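PDB 2B6C: 6-O-methylguanine DNA methyltransferase from Enterococcus faecalis, which is a predicted DNA alkylation repair protein of the AlkD-like family, probably acting on alkylated DNA, although its activity remains unestablished. Local coordinates for residues W51-E54 and K55-E59; K95-V98 and P99-A102; D108-R111 and K112-G115. All coordinates share one frame; numbering follows the deposited sequence.

Contact 1: W51-E54 and K55-E59; sequences WPKE and KLCQE. With SO4 (sulfate ion), chain D.
Lys53 O receives the N-H of Cys57 at 3.0 Å, and the N-H...O angle of 169° marks this as a nearly straight helical bond. One residue earlier, Leu56 N reaches Pro52 O at 3.0 Å, which ties the N-cap proline to the first turn of helix 53-65. Ahead of the cap, Trp51 lays its indole forward along the first turns of the helix, where Lys55 lies over one face. Lys55 CE stands 3.7 Å from the centroid of the five-membered ring, only 5° off the normal, a clear CH-pi contact. The ammonium follows: Lys55 NZ is 4.0 Å from the same centroid, in cation-pi geometry. An extended chain, with CG anti to the backbone N (chi1 -177°), carries Lys55 across the ring. The six-membered ring meets Glu59, whose CG lies 3.4 Å from Trp51 CZ3, while Leu56 CA sits at the indole edge. The indole N-H is spent elsewhere, on Glu47. On the outer side a water donates to both carboxylate and amide, weakly to Glu54 OE1 and, at 3.0 Å, to Gln58 OE1. Lys53 sends its ammonium to Glu90 and to the carbonyl of Arg85, and Arg85 in turn holds Trp51 O. At the helix start, Lys53 N donates to sulfate O4 at 3.0 Å, and the ion is also bound by Lys53 N of the second subunit. Two helix N termini therefore converge on one anion. Pro52 brings no polar side-chain atom to this cap, and the sulfate accepts the N-H of Lys53, the first residue of the helix; the partial positive charge of both helix starts would be expected to favour an anion there.

Contact 2: K95-V98 and P99-A102; sequences KAYV and PQKA. With SO4 (sulfate ion), chain I.
Among the polar contacts, Gln100 supplies both hydrogen bonds that join the two segments. Its side-chain NE2 donates to Ala96 O at 2.9 Å; the acceptor lies close to the amide plane, but the donor stands well above the carbonyl plane of Ala96 and so is not on a lone pair. The extended chain, CD anti to CA about the CB-CG bond (chi2 178°), gives the amide the length to reach back over four residues. The main-chain bond, Gln100 N to Tyr97 O, measures 3.0 Å and is distinctly bent at 130°. A water adds a bridge, donating to Val98 O at 2.7 Å and to Gln100 O at 2.9 Å. The other end of the Gln100 amide, OE1, is taken by Gln65 of helix 53-65. These bonds define the local motif: a short 3-10 segment, 95-97, runs into a beta turn closed by Tyr97 and Gln100, with Val98 and Pro99 at its corners. Both corner residues have helical backbone angles, as in a type I turn. The turn lies in the loop between helices 88-94 and 104-120, and Pro99, having no N-H, leaves a gap in the i to i-3 series, which Gln100 N resumes. Of the apolar atoms, Val98 CB and Pro99 CD are 3.4 Å apart, a closeness the intervening peptide link imposes. Separately, the Ala102 methyl meets the carbonyl oxygen of Val98. Beside the Tyr97 ring the Gln100 amide approaches obliquely, NE2 being 3.9 Å from Tyr97 CD1 with the two planes 21° apart; the phenol hydroxyl itself is hydrogen-bonded to Glu61. Lys95 provides the anion contact: its NZ donates to sulfate O3 at 2.9 Å, an ion, probably from the crystallisation liquor, also held by Glu136, Asn137 and Asn140.

Contact 3: D108-R111 and K112-G115; sequences DAWR and KFFG
Four successive hydrogen bonds from residue i+4 to residue i carry helix 104-120 through these two turns, from Lys112 N on Asp108 O at 3.1 Å to Gly115 N on Arg111 O at 2.7 Å, the shortest of the set. Aromatic rings gather on one flank. Trp110 and Phe113 run side by side and point the same way, with Phe113 CD2 near the indole plane, at its edge, 4.1 Å from Trp110 CE3. With CG anti to the backbone N (chi1 171°), the Phe113 ring sits between the indole edge and the Phe114 face, its CD2 3.9 Å above the centre of that ring. Phe114 brings CD2 to 3.1 Å from Trp110 O, the same carbonyl oxygen that its own backbone N-H uses, while its CE2 packs near Trp110 CB. Toward the start of the segment, charged chains fold on the backbone. Arg111 bends at its second torsion (chi2 -94°), an unusual value, and again at the third. That doubling-back puts Asp108 O 3.9 Å above the guanidinium plane, over its centre, and lays Arg111 NH1 against the aliphatic chain of Lys112, 3.3 Å from Lys112 CG. The like charges of the two chains stay apart, with 5.0 Å between Arg111 NH1 and Lys112 NZ. Asp108 directs its carboxylate elsewhere, forming a salt bridge with Arg142. Deep in an all-helical fold, the segment is flanked on several sides. Trp110 and Phe113 pack on helix 69-81, and the indole also meets Tyr97 with planes about 15° apart and donates to the hydroxyl of Tyr64. Phe114 leans on Val91 and Phe94 of helix 88-94 and meets Phe132 edge-to-face, whereas Asp108 and Arg111 touch Trp181 of helix 173-186.

How the contacts relate
From the N terminus, contact 1 starts helix 53-65, contact 2 turns the loop after helix 88-94, and contact 3 spans two turns in the middle of helix 104-120. They come strictly in series, none nesting or crossing, and each is local, so none closes a long loop. Contact 1 lies outermost, its centre 19 Å from that of contact 2 and 20 Å from that of contact 3; it touches neither. Contacts 2 and 3 do touch: Val98 CG2 packs 3.7 Å from Phe114 CE2 and near Trp110 CB, seating the loop on helix 104-120. Helix 53-65 reaches that loop farther along, through Tyr64 and Gln65.

Contact 1: W51-E54 and K55-E59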
ATOM      1  N   TRP B  51      -8.450 -11.971   1.746  1.00 16.17           N
ATOM      2  CA  TRP B  51      -9.367 -12.635   2.665  1.00 16.24           C
ATOM      3  C   TRP B  51     -10.521 -11.723   3.043  1.00 15.98           C
ATOM      4  O   TRP B  51     -10.320 -10.520   3.227  1.00 15.31           O
ATOM      5  CB  TRP B  51      -8.682 -13.115   3.959  1.00 15.75           C
ATOM      6  CG  TRP B  51      -7.549 -14.095   3.774  1.00 16.34           C
ATOM      7  CD1 TRP B  51      -7.321 -14.946   2.695  1.00 16.24           C
ATOM      8  CD2 TRP B  51      -6.512 -14.366   4.717  1.00 15.82           C
ATOM      9  NE1 TRP B  51      -6.167 -15.684   2.914  1.00 17.23           N
ATOM     10  CE2 TRP B  51      -5.663 -15.359   4.145  1.00 16.76           C
ATOM     11  CE3 TRP B  51      -6.187 -13.837   5.971  1.00 14.65           C
ATOM     12  CZ2 TRP B  51      -4.520 -15.826   4.798  1.00 16.47           C
ATOM     13  CZ3 TRP B  51      -5.068 -14.308   6.613  1.00 16.37           C
ATOM     14  CH2 TRP B  51      -4.236 -15.279   6.022  1.00 15.03           C
ATOM     15  N   PRO B  52     -11.733 -12.310   3.183  1.00 16.76           N
ATOM     16  CA  PRO B  52     -12.839 -11.572   3.784  1.00 16.79           C
ATOM     17  C   PRO B  52     -12.383 -11.070   5.147  1.00 17.11           C
ATOM     18  O   PRO B  52     -11.503 -11.686   5.789  1.00 17.08           O
ATOM     19  CB  PRO B  52     -13.945 -12.615   3.900  1.00 17.02           C
ATOM     20  CG  PRO B  52     -13.592 -13.653   2.775  1.00 18.73           C
ATOM     21  CD  PRO B  52     -12.102 -13.696   2.805  1.00 16.51           C
ATOM     22  N   LYS B  53     -12.914  -9.923   5.553  1.00 17.27           N
ATOM     23  CA  LYS B  53     -12.555  -9.315   6.828  1.00 17.06           C
ATOM     24  C   LYS B  53     -12.640 -10.315   7.988  1.00 18.01           C
ATOM     25  O   LYS B  53     -11.750 -10.364   8.838  1.00 16.61           O
ATOM     26  CB  LYS B  53     -13.445  -8.091   7.111  1.00 16.93           C
ATOM     27  CG  LYS B  53     -13.082  -7.299   8.409  1.00 16.51           C
ATOM     28  CD  LYS B  53     -11.601  -6.819   8.457  1.00 15.20           C
ATOM     29  CE  LYS B  53     -11.228  -5.826   7.345  1.00 14.08           C
ATOM     30  NZ  LYS B  53     -12.038  -4.561   7.440  1.00 14.76           N
ATOM     31  N   GLU B  54     -13.711 -11.099   8.031  1.00 19.13           N
ATOM     32  CA  GLU B  54     -13.901 -12.039   9.142  1.00 22.08           C
ATOM     33  C   GLU B  54     -12.772 -13.075   9.183  1.00 20.60           C
ATOM     34  O   GLU B  54     -12.242 -13.379  10.257  1.00 21.67           O
ATOM     35  CB  GLU B  54     -15.261 -12.739   9.063  1.00 21.37           C
ATOM     36  CG  GLU B  54     -15.667 -13.416  10.395  1.00 26.21           C
ATOM     37  CD  GLU B  54     -17.014 -14.176  10.293  1.00 28.18           C
ATOM     38  OE1 GLU B  54     -17.420 -14.566   9.165  1.00 36.70           O
ATOM     39  OE2 GLU B  54     -17.674 -14.402  11.346  1.00 37.00           O
ATOM     40  N   LYS B  55     -12.403 -13.596   8.015  1.00 19.65           N
ATOM     41  CA  LYS B  55     -11.300 -14.538   7.927  1.00 19.57           C
ATOM     42  C   LYS B  55     -10.004 -13.887   8.422  1.00 18.18           C
ATOM     43  O   LYS B  55      -9.267 -14.518   9.181  1.00 18.40           O
ATOM     44  CB  LYS B  55     -11.155 -15.116   6.503  1.00 19.18           C
ATOM     45  CG  LYS B  55     -10.039 -16.162   6.404  1.00 19.79           C
ATOM     46  CD  LYS B  55      -9.953 -16.791   5.015  1.00 21.07           C
ATOM     47  CE  LYS B  55      -8.733 -17.699   4.931  1.00 23.42           C
ATOM     48  NZ  LYS B  55      -8.679 -18.380   3.599  1.00 24.75           N
ATOM     49  N   LEU B  56      -9.738 -12.633   8.001  1.00 17.48           N
ATOM     50  CA  LEU B  56      -8.532 -11.909   8.398  1.00 16.37           C
ATOM     51  C   LEU B  56      -8.425 -11.778   9.925  1.00 16.80           C
ATOM     52  O   LEU B  56      -7.370 -12.053  10.494  1.00 16.78           O
ATOM     53  CB  LEU B  56      -8.427 -10.533   7.710  1.00 16.23           C
ATOM     54  CG  LEU B  56      -7.218  -9.626   8.071  1.00 16.87           C
ATOM     55  CD1 LEU B  56      -5.837 -10.311   7.868  1.00 11.89           C
ATOM     56  CD2 LEU B  56      -7.303  -8.298   7.330  1.00 15.12           C
ATOM     57  N   CYS B  57      -9.505 -11.363  10.583  1.00 16.35           N
ATOM     58  CA  CYS B  57      -9.523 -11.270  12.055  1.00 16.92           C
ATOM     59  C   CYS B  57      -9.321 -12.629  12.731  1.00 16.57           C
ATOM     60  O   CYS B  57      -8.617 -12.735  13.740  1.00 16.58           O
ATOM     61  CB  CYS B  57     -10.827 -10.617  12.555  1.00 16.63           C
ATOM     62  SG  CYS B  57     -11.046  -8.922  11.874  1.00 20.43           S
ATOM     63  N   GLN B  58      -9.944 -13.658  12.175  1.00 16.05           N
ATOM     64  CA  GLN B  58      -9.805 -14.999  12.709  1.00 17.25           C
ATOM     65  C   GLN B  58      -8.404 -15.555  12.564  1.00 15.97           C
ATOM     66  O   GLN B  58      -7.946 -16.308  13.411  1.00 16.98           O
ATOM     67  CB  GLN B  58     -10.805 -15.944  12.042  1.00 17.75           C
ATOM     68  CG  GLN B  58     -12.232 -15.808  12.586  1.00 23.33           C
ATOM     69  CD  GLN B  58     -13.238 -16.549  11.707  1.00 28.75           C
ATOM     70  OE1 GLN B  58     -12.966 -16.853  10.527  1.00 32.52           O
ATOM     71  NE2 GLN B  58     -14.401 -16.837  12.265  1.00 31.67           N
ATOM     72  N   GLU B  59      -7.749 -15.235  11.460  1.00 15.90           N
ATOM     73  CA  GLU B  59      -6.384 -15.694  11.206  1.00 15.36           C
ATOM     74  C   GLU B  59      -5.414 -14.953  12.123  1.00 15.20           C
ATOM     75  O   GLU B  59      -4.500 -15.538  12.690  1.00 14.65           O
ATOM     76  CB  GLU B  59      -6.011 -15.485   9.733  1.00 15.67           C
ATOM     77  CG  GLU B  59      -6.768 -16.391   8.771  1.00 19.34           C
ATOM     78  CD  GLU B  59      -6.056 -17.730   8.527  1.00 25.01           C
ATOM     79  OE1 GLU B  59      -4.891 -17.898   8.940  1.00 24.74           O
ATOM     80  OE2 GLU B  59      -6.658 -18.611   7.887  1.00 27.81           O
TER
HETATM   81  S   SO4 D 404     -15.715  -9.303   2.623  1.00 50.98           S
HETATM   82  O1  SO4 D 404     -15.686 -10.680   2.109  1.00 52.89           O
HETATM   83  O2  SO4 D 404     -17.068  -8.798   2.433  1.00 52.06           O
HETATM   84  O3  SO4 D 404     -14.729  -8.567   1.834  1.00 52.55           O
HETATM   85  O4  SO4 D 404     -15.444  -9.158   4.054  1.00 48.67           O
HETATM   86  O   HOH W   1     -15.135 -16.541   8.496  1.00 29.34           O

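Contact 2: K95-V98 and P99-A102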
ATOM      1  N   LYS B  95      -6.766  -3.146  20.339  1.00 17.70           N
ATOM      2  CA  LYS B  95      -6.138  -2.753  21.604  1.00 18.27           C
ATOM      3  C   LYS B  95      -6.147  -3.911  22.615  1.00 17.58           C
ATOM      4  O   LYS B  95      -5.237  -4.013  23.435  1.00 17.80           O
ATOM      5  CB  LYS B  95      -6.760  -1.456  22.199  1.00 18.69           C
ATOM      6  CG  LYS B  95      -6.417  -1.268  23.706  1.00 19.84           C
ATOM      7  CD  LYS B  95      -6.630   0.129  24.254  1.00 19.96           C
ATOM      8  CE  LYS B  95      -6.339   0.158  25.772  1.00 21.14           C
ATOM      9  NZ  LYS B  95      -7.290  -0.742  26.509  1.00 18.82           N
ATOM     10  N   ALA B  96      -7.149  -4.797  22.523  1.00 17.48           N
ATOM     11  CA  ALA B  96      -7.211  -5.981  23.367  1.00 17.94           C
ATOM     12  C   ALA B  96      -5.947  -6.856  23.299  1.00 17.63           C
ATOM     13  O   ALA B  96      -5.660  -7.589  24.245  1.00 18.16           O
ATOM     14  CB  ALA B  96      -8.502  -6.835  23.092  1.00 17.65           C
ATOM     15  N   TYR B  97      -5.206  -6.794  22.196  1.00 17.18           N
ATOM     16  CA  TYR B  97      -3.997  -7.607  22.030  1.00 16.20           C
ATOM     17  C   TYR B  97      -2.754  -7.029  22.708  1.00 16.79           C
ATOM     18  O   TYR B  97      -1.830  -7.774  23.025  1.00 17.06           O
ATOM     19  CB  TYR B  97      -3.647  -7.803  20.558  1.00 17.25           C
ATOM     20  CG  TYR B  97      -4.520  -8.759  19.791  1.00 17.52           C
ATOM     21  CD1 TYR B  97      -4.411 -10.131  19.971  1.00 16.99           C
ATOM     22  CD2 TYR B  97      -5.437  -8.280  18.845  1.00 19.91           C
ATOM     23  CE1 TYR B  97      -5.215 -11.023  19.239  1.00 18.87           C
ATOM     24  CE2 TYR B  97      -6.253  -9.153  18.109  1.00 18.45           C
ATOM     25  CZ  TYR B  97      -6.136 -10.525  18.311  1.00 19.86           C
ATOM     26  OH  TYR B  97      -6.936 -11.403  17.573  1.00 20.49           O
ATOM     27  N   VAL B  98      -2.715  -5.724  22.933  1.00 16.27           N
ATOM     28  CA  VAL B  98      -1.495  -5.080  23.415  1.00 16.59           C
ATOM     29  C   VAL B  98      -0.955  -5.671  24.758  1.00 17.52           C
ATOM     30  O   VAL B  98       0.205  -6.046  24.830  1.00 17.22           O
ATOM     31  CB  VAL B  98      -1.631  -3.523  23.418  1.00 17.59           C
ATOM     32  CG1 VAL B  98      -0.430  -2.878  24.132  1.00 17.66           C
ATOM     33  CG2 VAL B  98      -1.772  -2.998  21.978  1.00 16.16           C
ATOM     34  N   PRO B  99      -1.827  -5.825  25.785  1.00 17.95           N
ATOM     35  CA  PRO B  99      -1.434  -6.489  27.020  1.00 17.53           C
ATOM     36  C   PRO B  99      -1.286  -8.037  26.941  1.00 17.49           C
ATOM     37  O   PRO B  99      -0.692  -8.629  27.867  1.00 16.09           O
ATOM     38  CB  PRO B  99      -2.582  -6.154  28.008  1.00 18.56           C
ATOM     39  CG  PRO B  99      -3.603  -5.434  27.282  1.00 17.39           C
ATOM     40  CD  PRO B  99      -3.228  -5.346  25.825  1.00 17.01           C
ATOM     41  N   GLN B 100      -1.806  -8.678  25.885  1.00 16.90           N
ATOM     42  CA  GLN B 100      -1.651 -10.134  25.727  1.00 16.77           C
ATOM     43  C   GLN B 100      -0.273 -10.554  25.208  1.00 15.89           C
ATOM     44  O   GLN B 100       0.211 -10.015  24.188  1.00 16.19           O
ATOM     45  CB  GLN B 100      -2.709 -10.747  24.811  1.00 17.41           C
ATOM     46  CG  GLN B 100      -4.159 -10.472  25.133  1.00 18.05           C
ATOM     47  CD  GLN B 100      -5.058 -11.133  24.067  1.00 19.83           C
ATOM     48  OE1 GLN B 100      -4.869 -12.304  23.719  1.00 24.97           O
ATOM     49  NE2 GLN B 100      -6.009 -10.387  23.541  1.00 23.11           N
ATOM     50  N   LYS B 101       0.346 -11.524  25.907  1.00 14.13           N
ATOM     51  CA  LYS B 101       1.679 -12.029  25.591  1.00 14.15           C
ATOM     52  C   LYS B 101       2.658 -10.827  25.415  1.00 14.40           C
ATOM     53  O   LYS B 101       3.426 -10.771  24.460  1.00 14.74           O
ATOM     54  CB  LYS B 101       1.658 -12.914  24.328  1.00 13.29           C
ATOM     55  CG  LYS B 101       0.514 -13.922  24.293  1.00 12.97           C
ATOM     56  CD  LYS B 101       0.700 -14.900  23.151  1.00 12.22           C
ATOM     57  CE  LYS B 101      -0.101 -16.180  23.298  1.00 13.58           C
ATOM     58  NZ  LYS B 101       0.447 -17.182  22.343  1.00 16.89           N
ATOM     59  N   ALA B 102       2.588  -9.888  26.340  1.00 13.84           N
ATOM     60  CA  ALA B 102       3.228  -8.596  26.199  1.00 14.19           C
ATOM     61  C   ALA B 102       4.663  -8.576  26.671  1.00 14.02           C
ATOM     62  O   ALA B 102       4.980  -9.029  27.799  1.00 13.05           O
ATOM     63  CB  ALA B 102       2.434  -7.524  26.952  1.00 13.35           C
TER
HETATM   64  S   SO4 I 402      -6.146  -0.815  30.515  1.00 33.50           S
HETATM   65  O1  SO4 I 402      -6.905  -2.065  30.556  1.00 32.18           O
HETATM   66  O2  SO4 I 402      -6.672   0.159  31.496  1.00 32.06           O
HETATM   67  O3  SO4 I 402      -6.343  -0.198  29.191  1.00 33.73           O
HETATM   68  O4  SO4 I 402      -4.721  -1.107  30.774  1.00 29.94           O
HETATM   69  O   HOH W   2       1.674  -7.681  23.268  1.00 12.35           O

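Contact 3: D108-R111 and K112-G115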
ATOM      1  N   ASP B 108       5.917  -2.996  20.908  1.00 14.36           N
ATOM      2  CA  ASP B 108       6.495  -2.064  19.948  1.00 14.98           C
ATOM      3  C   ASP B 108       6.033  -2.411  18.539  1.00 15.28           C
ATOM      4  O   ASP B 108       5.816  -1.519  17.738  1.00 15.31           O
ATOM      5  CB  ASP B 108       8.040  -2.040  20.016  1.00 14.64           C
ATOM      6  CG  ASP B 108       8.574  -1.427  21.310  1.00 15.65           C
ATOM      7  OD1 ASP B 108       7.801  -0.804  22.077  1.00 15.20           O
ATOM      8  OD2 ASP B 108       9.808  -1.554  21.572  1.00 17.84           O
ATOM      9  N   ALA B 109       5.907  -3.703  18.218  1.00 15.18           N
ATOM     10  CA  ALA B 109       5.256  -4.088  16.930  1.00 14.61           C
ATOM     11  C   ALA B 109       3.794  -3.616  16.866  1.00 14.71           C
ATOM     12  O   ALA B 109       3.377  -3.063  15.847  1.00 14.62           O
ATOM     13  CB  ALA B 109       5.367  -5.589  16.656  1.00 13.35           C
ATOM     14  N   TRP B 110       3.002  -3.823  17.933  1.00 14.89           N
ATOM     15  CA  TRP B 110       1.634  -3.249  17.976  1.00 15.19           C
ATOM     16  C   TRP B 110       1.626  -1.716  17.854  1.00 15.17           C
ATOM     17  O   TRP B 110       0.763  -1.154  17.178  1.00 14.14           O
ATOM     18  CB  TRP B 110       0.849  -3.625  19.249  1.00 14.32           C
ATOM     19  CG  TRP B 110       0.315  -5.026  19.227  1.00 15.71           C
ATOM     20  CD1 TRP B 110       0.607  -6.044  20.118  1.00 15.05           C
ATOM     21  CD2 TRP B 110      -0.612  -5.574  18.279  1.00 14.37           C
ATOM     22  NE1 TRP B 110      -0.080  -7.184  19.768  1.00 15.08           N
ATOM     23  CE2 TRP B 110      -0.842  -6.925  18.655  1.00 12.81           C
ATOM     24  CE3 TRP B 110      -1.292  -5.045  17.156  1.00 13.40           C
ATOM     25  CZ2 TRP B 110      -1.688  -7.780  17.926  1.00 12.39           C
ATOM     26  CZ3 TRP B 110      -2.162  -5.891  16.439  1.00 15.97           C
ATOM     27  CH2 TRP B 110      -2.348  -7.251  16.831  1.00 14.25           C
ATOM     28  N   ARG B 111       2.583  -1.057  18.508  1.00 14.75           N
ATOM     29  CA  ARG B 111       2.666   0.390  18.477  1.00 14.93           C
ATOM     30  C   ARG B 111       2.838   0.883  17.030  1.00 15.39           C
ATOM     31  O   ARG B 111       2.181   1.864  16.609  1.00 16.29           O
ATOM     32  CB  ARG B 111       3.801   0.914  19.377  1.00 15.16           C
ATOM     33  CG  ARG B 111       4.014   2.462  19.246  1.00 15.67           C
ATOM     34  CD  ARG B 111       5.104   2.769  18.205  1.00 17.50           C
ATOM     35  NE  ARG B 111       6.393   2.289  18.705  1.00 18.19           N
ATOM     36  CZ  ARG B 111       7.472   2.122  17.954  1.00 21.01           C
ATOM     37  NH1 ARG B 111       7.418   2.406  16.664  1.00 20.68           N
ATOM     38  NH2 ARG B 111       8.605   1.690  18.499  1.00 21.69           N
ATOM     39  N   LYS B 112       3.704   0.194  16.293  1.00 16.38           N
ATOM     40  CA  LYS B 112       3.889   0.427  14.858  1.00 18.10           C
ATOM     41  C   LYS B 112       2.609   0.275  14.065  1.00 17.13           C
ATOM     42  O   LYS B 112       2.349   1.082  13.207  1.00 18.28           O
ATOM     43  CB  LYS B 112       4.983  -0.468  14.267  1.00 17.75           C
ATOM     44  CG  LYS B 112       6.339  -0.004  14.650  1.00 23.18           C
ATOM     45  CD  LYS B 112       7.448  -1.022  14.290  1.00 28.19           C
ATOM     46  CE  LYS B 112       8.584  -0.997  15.324  1.00 30.34           C
ATOM     47  NZ  LYS B 112       9.890  -1.499  14.777  1.00 32.64           N
ATOM     48  N   PHE B 113       1.813  -0.754  14.362  1.00 17.17           N
ATOM     49  CA  PHE B 113       0.489  -0.873  13.768  1.00 16.73           C
ATOM     50  C   PHE B 113      -0.418   0.340  14.050  1.00 16.89           C
ATOM     51  O   PHE B 113      -1.005   0.908  13.105  1.00 16.58           O
ATOM     52  CB  PHE B 113      -0.193  -2.179  14.183  1.00 16.75           C
ATOM     53  CG  PHE B 113      -1.625  -2.251  13.778  1.00 15.93           C
ATOM     54  CD1 PHE B 113      -1.975  -2.490  12.437  1.00 16.44           C
ATOM     55  CD2 PHE B 113      -2.630  -2.068  14.721  1.00 15.62           C
ATOM     56  CE1 PHE B 113      -3.315  -2.572  12.054  1.00 15.78           C
ATOM     57  CE2 PHE B 113      -3.955  -2.128  14.367  1.00 15.78           C
ATOM     58  CZ  PHE B 113      -4.309  -2.399  13.016  1.00 17.80           C
ATOM     59  N   PHE B 114      -0.547   0.730  15.323  1.00 16.84           N
ATOM     60  CA  PHE B 114      -1.383   1.898  15.687  1.00 17.18           C
ATOM     61  C   PHE B 114      -0.843   3.207  15.102  1.00 17.03           C
ATOM     62  O   PHE B 114      -1.617   4.077  14.695  1.00 17.73           O
ATOM     63  CB  PHE B 114      -1.636   1.980  17.216  1.00 16.35           C
ATOM     64  CG  PHE B 114      -2.495   0.832  17.729  1.00 17.16           C
ATOM     65  CD1 PHE B 114      -3.884   0.843  17.541  1.00 13.24           C
ATOM     66  CD2 PHE B 114      -1.920  -0.260  18.359  1.00 15.07           C
ATOM     67  CE1 PHE B 114      -4.683  -0.225  17.980  1.00 13.92           C
ATOM     68  CE2 PHE B 114      -2.696  -1.334  18.796  1.00 17.59           C
ATOM     69  CZ  PHE B 114      -4.090  -1.320  18.597  1.00 13.72           C
ATOM     70  N   GLY B 115       0.480   3.328  15.027  1.00 17.48           N
ATOM     71  CA  GLY B 115       1.099   4.535  14.478  1.00 16.55           C
ATOM     72  C   GLY B 115       0.870   4.618  12.984  1.00 16.42           C
ATOM     73  O   GLY B 115       0.649   5.707  12.452  1.00 15.32           O
TER